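Local coordinates for phage-like element PBSX protein XepA (Bacillus subtilis, PDB 6IA5) that is a pentameric prophage lytic-cassette protein of unknown function that does not seem to be involved in host cell lysis, at residues G72-I84 against T95-T109. Sequence-based numbering, arbitrary orientation. Where two conformers were deposited one is given.
Sequences GWAYADREGTLFI and TTAAVNVAAGVLTAT
Val-101 and Ala-74 meet between two facing sheets, CG2 of Val-101 lying 4.0 Å from CB of Ala-74, and show how a beta sandwich closes when the chain crosses twice from one sheet to the other. Strand 80-84 pairs antiparallel with 97-101 in one sheet, and 72-76 with 107-108 in the other; loop 77-79 and the type II turn 102-105 carry the chain across. The interior between them is tight and largely apolar, with the Thr-109 hydroxyl among the methyl groups. Leu-82, with CG anti to the backbone N (chi1 173°), brings CD2 to 3.6 Å from CG2 of Thr-109, the two side chains crossing at about a right angle. Ile-84 meets the same threonine tip to tip, its CD1 3.5 Å from OG1, while Thr-109 OG1 accepts a hydrogen bond from Gly-72 N at 3.0 Å.

The solvent side is looser: CD1 of Phe-83 rests 3.6 Å from the exposed Ala-98 CB, and Thr-81 lies side by side with Asn-100, pointing the same way. At the far end of this pair, in a classic beta bulge, Ile-84 O accepts hydrogen bonds from the backbone N of Thr-96 and of Ala-97. The outer face of the other sheet is buried instead: Trp-73 CD1 approaches Ala-108 CB at 3.5 Å, and Leu-66 and Arg-61 of a neighbouring subunit pack on Trp-73 and Leu-106. Strands 133-140 and 118-125 flank strands 69-76 and 80-87, respectively, leaving 107-113 and 94-101 each at one edge of its sheet within this chain.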
ATOM      1  N   GLY E  72      15.912   2.869  25.838  1.00 30.38           N
ATOM      2  CA  GLY E  72      16.788   2.417  26.909  1.00 29.58           C
ATOM      3  C   GLY E  72      17.257   0.974  26.739  1.00 34.71           C
ATOM      4  O   GLY E  72      16.575   0.161  26.105  1.00 32.15           O
ATOM      5  N   TRP E  73      18.430   0.677  27.324  1.00 33.13           N
ATOM      6  CA  TRP E  73      18.951  -0.677  27.431  1.00 29.57           C
ATOM      7  C   TRP E  73      19.413  -0.895  28.867  1.00 31.39           C
ATOM      8  O   TRP E  73      20.111  -0.051  29.417  1.00 33.34           O
ATOM      9  CB  TRP E  73      20.141  -0.880  26.508  1.00 27.94           C
ATOM     10  CG  TRP E  73      19.820  -0.815  25.045  1.00 31.65           C
ATOM     11  CD1 TRP E  73      19.633  -1.864  24.193  1.00 29.36           C
ATOM     12  CD2 TRP E  73      19.644   0.382  24.271  1.00 29.52           C
ATOM     13  NE1 TRP E  73      19.376  -1.398  22.927  1.00 31.96           N
ATOM     14  CE2 TRP E  73      19.373  -0.027  22.946  1.00 31.02           C
ATOM     15  CE3 TRP E  73      19.716   1.749  24.563  1.00 30.62           C
ATOM     16  CZ2 TRP E  73      19.157   0.886  21.913  1.00 29.62           C
ATOM     17  CZ3 TRP E  73      19.512   2.650  23.541  1.00 31.90           C
ATOM     18  CH2 TRP E  73      19.238   2.222  22.233  1.00 30.61           C
ATOM     19  N   ALA E  74      19.048  -2.048  29.433  1.00 31.57           N
ATOM     20  CA  ALA E  74      19.428  -2.407  30.788  1.00 32.43           C
ATOM     21  C   ALA E  74      20.065  -3.797  30.779  1.00 33.45           C
ATOM     22  O   ALA E  74      19.595  -4.708  30.096  1.00 34.22           O
ATOM     23  CB  ALA E  74      18.221  -2.391  31.683  1.00 27.15           C
ATOM     24  N   TYR E  75      21.159  -3.923  31.536  1.00 32.97           N
ATOM     25  CA  TYR E  75      21.769  -5.216  31.769  1.00 31.47           C
ATOM     26  C   TYR E  75      22.111  -5.308  33.254  1.00 35.09           C
ATOM     27  O   TYR E  75      22.774  -4.423  33.786  1.00 35.53           O
ATOM     28  CB  TYR E  75      23.035  -5.351  30.925  1.00 34.05           C
ATOM     29  CG  TYR E  75      23.676  -6.705  31.048  1.00 35.61           C
ATOM     30  CD1 TYR E  75      24.567  -6.999  32.073  1.00 38.98           C
ATOM     31  CD2 TYR E  75      23.353  -7.711  30.155  1.00 38.81           C
ATOM     32  CE1 TYR E  75      25.138  -8.261  32.181  1.00 41.04           C
ATOM     33  CE2 TYR E  75      23.920  -8.975  30.231  1.00 39.28           C
ATOM     34  CZ  TYR E  75      24.813  -9.249  31.254  1.00 47.99           C
ATOM     35  OH  TYR E  75      25.356 -10.506  31.302  1.00 49.57           O
ATOM     36  N   ALA E  76      21.649  -6.375  33.911  1.00 39.15           N
ATOM     37  CA  ALA E  76      21.941  -6.629  35.316  1.00 42.08           C
ATOM     38  C   ALA E  76      22.030  -8.134  35.560  1.00 42.34           C
ATOM     39  O   ALA E  76      21.419  -8.930  34.838  1.00 41.66           O
ATOM     40  CB  ALA E  76      20.867  -6.007  36.202  1.00 37.77           C
ATOM     41  N   ASP E  77      22.765  -8.513  36.613  1.00 42.78           N
ATOM     42  CA  ASP E  77      22.963  -9.923  36.910  1.00 47.22           C
ATOM     43  C   ASP E  77      21.762 -10.482  37.677  1.00 49.01           C
ATOM     44  O   ASP E  77      21.679 -11.687  37.874  1.00 45.55           O
ATOM     45  CB  ASP E  77      24.315 -10.185  37.573  1.00 47.52           C
ATOM     46  CG  ASP E  77      24.359  -9.709  39.009  1.00 58.42           C
ATOM     47  OD1 ASP E  77      23.893  -8.581  39.280  1.00 58.29           O
ATOM     48  OD2 ASP E  77      24.855 -10.480  39.842  1.00 69.65           O
ATOM     49  N   ARG E  78      20.820  -9.616  38.085  1.00 44.63           N
ATOM     50  CA  ARG E  78      19.587 -10.057  38.727  1.00 47.30           C
ATOM     51  C   ARG E  78      18.412  -9.329  38.083  1.00 46.03           C
ATOM     52  O   ARG E  78      18.591  -8.247  37.531  1.00 38.38           O
ATOM     53  CB  ARG E  78      19.584  -9.695  40.220  1.00 41.59           C
ATOM     54  CG  ARG E  78      20.741 -10.271  41.019  1.00 46.07           C
ATOM     55  CD  ARG E  78      20.602 -11.773  41.153  1.00 52.43           C
ATOM     56  NE  ARG E  78      21.764 -12.266  41.880  1.00 60.25           N
ATOM     57  CZ  ARG E  78      21.977 -13.524  42.227  1.00 64.71           C
ATOM     58  NH1 ARG E  78      23.141 -13.862  42.746  1.00 69.21           N
ATOM     59  NH2 ARG E  78      21.042 -14.442  42.050  1.00 67.78           N
ATOM     60  N   GLU E  79      17.206  -9.877  38.254  1.00 46.35           N
ATOM     61  CA  GLU E  79      16.045  -9.317  37.588  1.00 47.19           C
ATOM     62  C   GLU E  79      15.613  -7.989  38.227  1.00 45.99           C
ATOM     63  O   GLU E  79      15.831  -7.726  39.417  1.00 45.26           O
ATOM     64  CB  GLU E  79      14.912 -10.340  37.521  1.00 47.83           C
ATOM     65  CG  GLU E  79      14.135 -10.405  38.817  1.00 55.64           C
ATOM     66  CD  GLU E  79      12.975 -11.363  38.879  1.00 58.55           C
ATOM     67  OE1 GLU E  79      12.200 -11.262  39.835  1.00 73.25           O
ATOM     68  OE2 GLU E  79      12.852 -12.207  37.990  1.00 68.55           O
ATOM     69  N   GLY E  80      14.980  -7.162  37.391  1.00 44.20           N
ATOM     70  CA  GLY E  80      14.451  -5.866  37.788  1.00 39.77           C
ATOM     71  C   GLY E  80      13.446  -5.383  36.751  1.00 39.95           C
ATOM     72  O   GLY E  80      13.042  -6.154  35.882  1.00 37.61           O
ATOM     73  N   THR E  81      13.058  -4.106  36.855  1.00 39.25           N
ATOM     74  CA  THR E  81      12.102  -3.507  35.938  1.00 41.27           C
ATOM     75  C   THR E  81      12.581  -2.113  35.563  1.00 37.66           C
ATOM     76  O   THR E  81      12.949  -1.337  36.440  1.00 39.90           O
ATOM     77  CB  THR E  81      10.714  -3.403  36.573  1.00 40.82           C
ATOM     78  OG1 THR E  81      10.433  -4.696  37.101  1.00 46.63           O
ATOM     79  CG2 THR E  81       9.625  -3.062  35.579  1.00 36.86           C
ATOM     80  N   LEU E  82      12.588  -1.825  34.250  1.00 35.04           N
ATOM     81  CA  LEU E  82      12.900  -0.483  33.762  1.00 33.89           C
ATOM     82  C   LEU E  82      11.608   0.240  33.367  1.00 32.14           C
ATOM     83  O   LEU E  82      10.782  -0.313  32.654  1.00 37.12           O
ATOM     84  CB  LEU E  82      13.860  -0.594  32.568  1.00 34.73           C
ATOM     85  CG  LEU E  82      14.151   0.725  31.841  1.00 35.80           C
ATOM     86  CD1 LEU E  82      14.817   1.717  32.794  1.00 32.76           C
ATOM     87  CD2 LEU E  82      15.017   0.472  30.612  1.00 31.66           C
ATOM     88  N   PHE E  83      11.459   1.476  33.843  1.00 32.95           N
ATOM     89  CA  PHE E  83      10.327   2.330  33.522  1.00 35.15           C
ATOM     90  C   PHE E  83      10.836   3.551  32.767  1.00 34.94           C
ATOM     91  O   PHE E  83      11.849   4.135  33.142  1.00 34.67           O
ATOM     92  CB  PHE E  83       9.647   2.841  34.808  1.00 38.40           C
ATOM     93  CG  PHE E  83       9.061   1.740  35.661  1.00 37.97           C
ATOM     94  CD1 PHE E  83       7.823   1.185  35.370  1.00 39.41           C
ATOM     95  CD2 PHE E  83       9.777   1.219  36.731  1.00 40.43           C
ATOM     96  CE1 PHE E  83       7.318   0.134  36.124  1.00 40.69           C
ATOM     97  CE2 PHE E  83       9.256   0.189  37.501  1.00 41.50           C
ATOM     98  CZ  PHE E  83       8.024  -0.349  37.195  1.00 37.84           C
ATOM     99  N   ILE E  84      10.109   3.930  31.711  1.00 35.45           N
ATOM    100  CA  ILE E  84      10.310   5.206  31.052  1.00 33.20           C
ATOM    101  C   ILE E  84       9.131   6.077  31.446  1.00 30.86           C
ATOM    102  O   ILE E  84       7.980   5.682  31.255  1.00 34.35           O
ATOM    103  CB  ILE E  84      10.416   5.078  29.512  1.00 32.40           C
ATOM    104  CG1 ILE E  84      11.583   4.175  29.093  1.00 30.85           C
ATOM    105  CG2 ILE E  84      10.522   6.467  28.881  1.00 30.56           C
ATOM    106  CD1 ILE E  84      11.748   4.055  27.563  1.00 31.15           C
ATOM    107  N   THR E  95       4.013   6.772  33.982  1.00 36.62           N
ATOM    108  CA  THR E  95       4.803   5.745  33.327  1.00 34.17           C
ATOM    109  C   THR E  95       4.341   5.599  31.887  1.00 37.53           C
ATOM    110  O   THR E  95       3.163   5.305  31.657  1.00 39.69           O
ATOM    111  CB  THR E  95       4.636   4.385  34.022  1.00 33.06           C
ATOM    112  OG1 THR E  95       4.992   4.612  35.387  1.00 35.91           O
ATOM    113  CG2 THR E  95       5.553   3.335  33.428  1.00 31.17           C
ATOM    114  N   THR E  96       5.261   5.749  30.928  1.00 35.68           N
ATOM    115  CA  THR E  96       4.876   5.607  29.529  1.00 35.32           C
ATOM    116  C   THR E  96       5.185   4.188  29.060  1.00 37.86           C
ATOM    117  O   THR E  96       4.480   3.651  28.211  1.00 38.09           O
ATOM    118  CB  THR E  96       5.621   6.595  28.629  1.00 34.91           C
ATOM    119  OG1 THR E  96       5.425   7.895  29.180  1.00 38.20           O
ATOM    120  CG2 THR E  96       5.188   6.536  27.177  1.00 35.04           C
ATOM    121  N   ALA E  97       6.260   3.597  29.600  1.00 32.29           N
ATOM    122  CA  ALA E  97       6.622   2.244  29.207  1.00 35.44           C
ATOM    123  C   ALA E  97       7.283   1.550  30.383  1.00 33.12           C
ATOM    124  O   ALA E  97       7.892   2.215  31.215  1.00 36.71           O
ATOM    125  CB  ALA E  97       7.538   2.242  27.993  1.00 31.86           C
ATOM    126  N   ALA E  98       7.181   0.218  30.389  1.00 34.84           N
ATOM    127  CA  ALA E  98       7.778  -0.580  31.452  1.00 39.50           C
ATOM    128  C   ALA E  98       8.193  -1.917  30.854  1.00 40.53           C
ATOM    129  O   ALA E  98       7.417  -2.533  30.116  1.00 42.69           O
ATOM    130  CB  ALA E  98       6.761  -0.774  32.561  1.00 37.87           C
ATOM    131  N   VAL E  99       9.431  -2.344  31.143  1.00 40.30           N
ATOM    132  CA  VAL E  99       9.915  -3.609  30.628  0.50 36.68           C
ATOM    133  C   VAL E  99      10.561  -4.383  31.774  1.00 36.80           C
ATOM    134  O   VAL E  99      11.338  -3.821  32.544  1.00 33.72           O
ATOM    135  CB  VAL E  99      10.889  -3.420  29.445  0.50 39.11           C
ATOM    136  CG1 VAL E  99      10.191  -2.874  28.209  0.50 39.82           C
ATOM    137  CG2 VAL E  99      12.119  -2.586  29.805  0.50 33.54           C
ATOM    138  N   ASN E 100      10.217  -5.676  31.859  1.00 38.90           N
ATOM    139  CA  ASN E 100      10.895  -6.594  32.762  1.00 42.00           C
ATOM    140  C   ASN E 100      12.297  -6.883  32.249  1.00 39.38           C
ATOM    141  O   ASN E 100      12.489  -7.133  31.079  1.00 41.66           O
ATOM    142  CB  ASN E 100      10.088  -7.868  33.020  1.00 46.89           C
ATOM    143  CG  ASN E 100       8.798  -7.534  33.740  1.00 58.89           C
ATOM    144  OD1 ASN E 100       7.727  -7.788  33.202  1.00 73.74           O
ATOM    145  ND2 ASN E 100       8.884  -6.910  34.914  1.00 62.46           N
ATOM    146  N   VAL E 101      13.274  -6.843  33.152  1.00 38.72           N
ATOM    147  CA  VAL E 101      14.647  -7.131  32.796  1.00 37.81           C
ATOM    148  C   VAL E 101      15.028  -8.440  33.496  1.00 40.38           C
ATOM    149  O   VAL E 101      15.129  -8.465  34.725  1.00 36.40           O
ATOM    150  CB  VAL E 101      15.547  -5.956  33.214  1.00 33.84           C
ATOM    151  CG1 VAL E 101      17.017  -6.232  32.952  1.00 34.59           C
ATOM    152  CG2 VAL E 101      15.106  -4.658  32.560  1.00 36.04           C
ATOM    153  N   ALA E 102      15.218  -9.517  32.712  1.00 38.51           N
ATOM    154  CA  ALA E 102      15.634 -10.808  33.242  1.00 36.37           C
ATOM    155  C   ALA E 102      17.110 -10.760  33.626  1.00 38.48           C
ATOM    156  O   ALA E 102      17.861  -9.934  33.104  1.00 42.92           O
ATOM    157  CB  ALA E 102      15.344 -11.906  32.260  1.00 37.43           C
ATOM    158  N   ALA E 103      17.511 -11.620  34.580  1.00 36.58           N
ATOM    159  CA  ALA E 103      18.890 -11.715  35.043  1.00 37.38           C
ATOM    160  C   ALA E 103      19.802 -12.085  33.867  1.00 36.47           C
ATOM    161  O   ALA E 103      19.522 -13.043  33.163  1.00 35.36           O
ATOM    162  CB  ALA E 103      18.970 -12.772  36.129  1.00 39.37           C
ATOM    163  N   GLY E 104      20.878 -11.311  33.665  1.00 37.17           N
ATOM    164  CA  GLY E 104      21.902 -11.622  32.677  1.00 39.26           C
ATOM    165  C   GLY E 104      21.430 -11.585  31.214  1.00 46.28           C
ATOM    166  O   GLY E 104      22.034 -12.225  30.353  1.00 42.01           O
ATOM    167  N   VAL E 105      20.362 -10.824  30.925  1.00 38.92           N
ATOM    168  CA  VAL E 105      19.814 -10.712  29.579  1.00 35.04           C
ATOM    169  C   VAL E 105      19.725  -9.231  29.219  1.00 40.33           C
ATOM    170  O   VAL E 105      18.967  -8.484  29.851  1.00 38.97           O
ATOM    171  CB  VAL E 105      18.422 -11.385  29.512  1.00 41.09           C
ATOM    172  CG1 VAL E 105      17.743 -11.135  28.162  1.00 34.13           C
ATOM    173  CG2 VAL E 105      18.495 -12.890  29.820  1.00 37.05           C
ATOM    174  N   LEU E 106      20.494  -8.785  28.213  1.00 37.19           N
ATOM    175  CA  LEU E 106      20.346  -7.407  27.767  1.00 35.74           C
ATOM    176  C   LEU E 106      18.893  -7.192  27.339  1.00 32.39           C
ATOM    177  O   LEU E 106      18.341  -7.976  26.571  1.00 31.43           O
ATOM    178  CB  LEU E 106      21.309  -7.055  26.624  1.00 34.41           C
ATOM    179  CG  LEU E 106      21.131  -5.639  26.061  1.00 30.92           C
ATOM    180  CD1 LEU E 106      21.544  -4.588  27.089  1.00 29.51           C
ATOM    181  CD2 LEU E 106      21.937  -5.471  24.780  1.00 33.97           C
ATOM    182  N   THR E 107      18.292  -6.126  27.858  1.00 31.23           N
ATOM    183  CA  THR E 107      16.892  -5.826  27.609  1.00 36.86           C
ATOM    184  C   THR E 107      16.756  -4.385  27.119  1.00 34.03           C
ATOM    185  O   THR E 107      17.244  -3.459  27.773  1.00 34.55           O
ATOM    186  CB  THR E 107      16.091  -6.025  28.909  1.00 38.82           C
ATOM    187  OG1 THR E 107      16.379  -7.343  29.382  1.00 40.89           O
ATOM    188  CG2 THR E 107      14.597  -5.864  28.705  1.00 35.76           C
ATOM    189  N   ALA E 108      16.059  -4.217  25.988  1.00 30.31           N
ATOM    190  CA  ALA E 108      15.857  -2.914  25.363  1.00 30.32           C
ATOM    191  C   ALA E 108      14.380  -2.530  25.453  1.00 29.92           C
ATOM    192  O   ALA E 108      13.518  -3.396  25.348  1.00 33.39           O
ATOM    193  CB  ALA E 108      16.294  -2.996  23.909  1.00 30.73           C
ATOM    194  N   THR E 109      14.090  -1.239  25.630  1.00 30.53           N
ATOM    195  CA  THR E 109      12.738  -0.735  25.402  1.00 30.41           C
ATOM    196  C   THR E 109      12.537  -0.542  23.898  1.00 30.77           C
ATOM    197  O   THR E 109      13.471  -0.701  23.127  1.00 32.68           O
ATOM    198  CB  THR E 109      12.527   0.591  26.147  1.00 34.31           C
ATOM    199  OG1 THR E 109      13.252   1.624  25.463  1.00 32.34           O
ATOM    200  CG2 THR E 109      13.007   0.526  27.589  1.00 31.21           C
TER
HETATM  201  O   HOH W   1      19.924  -7.911  32.523  1.00 38.94           O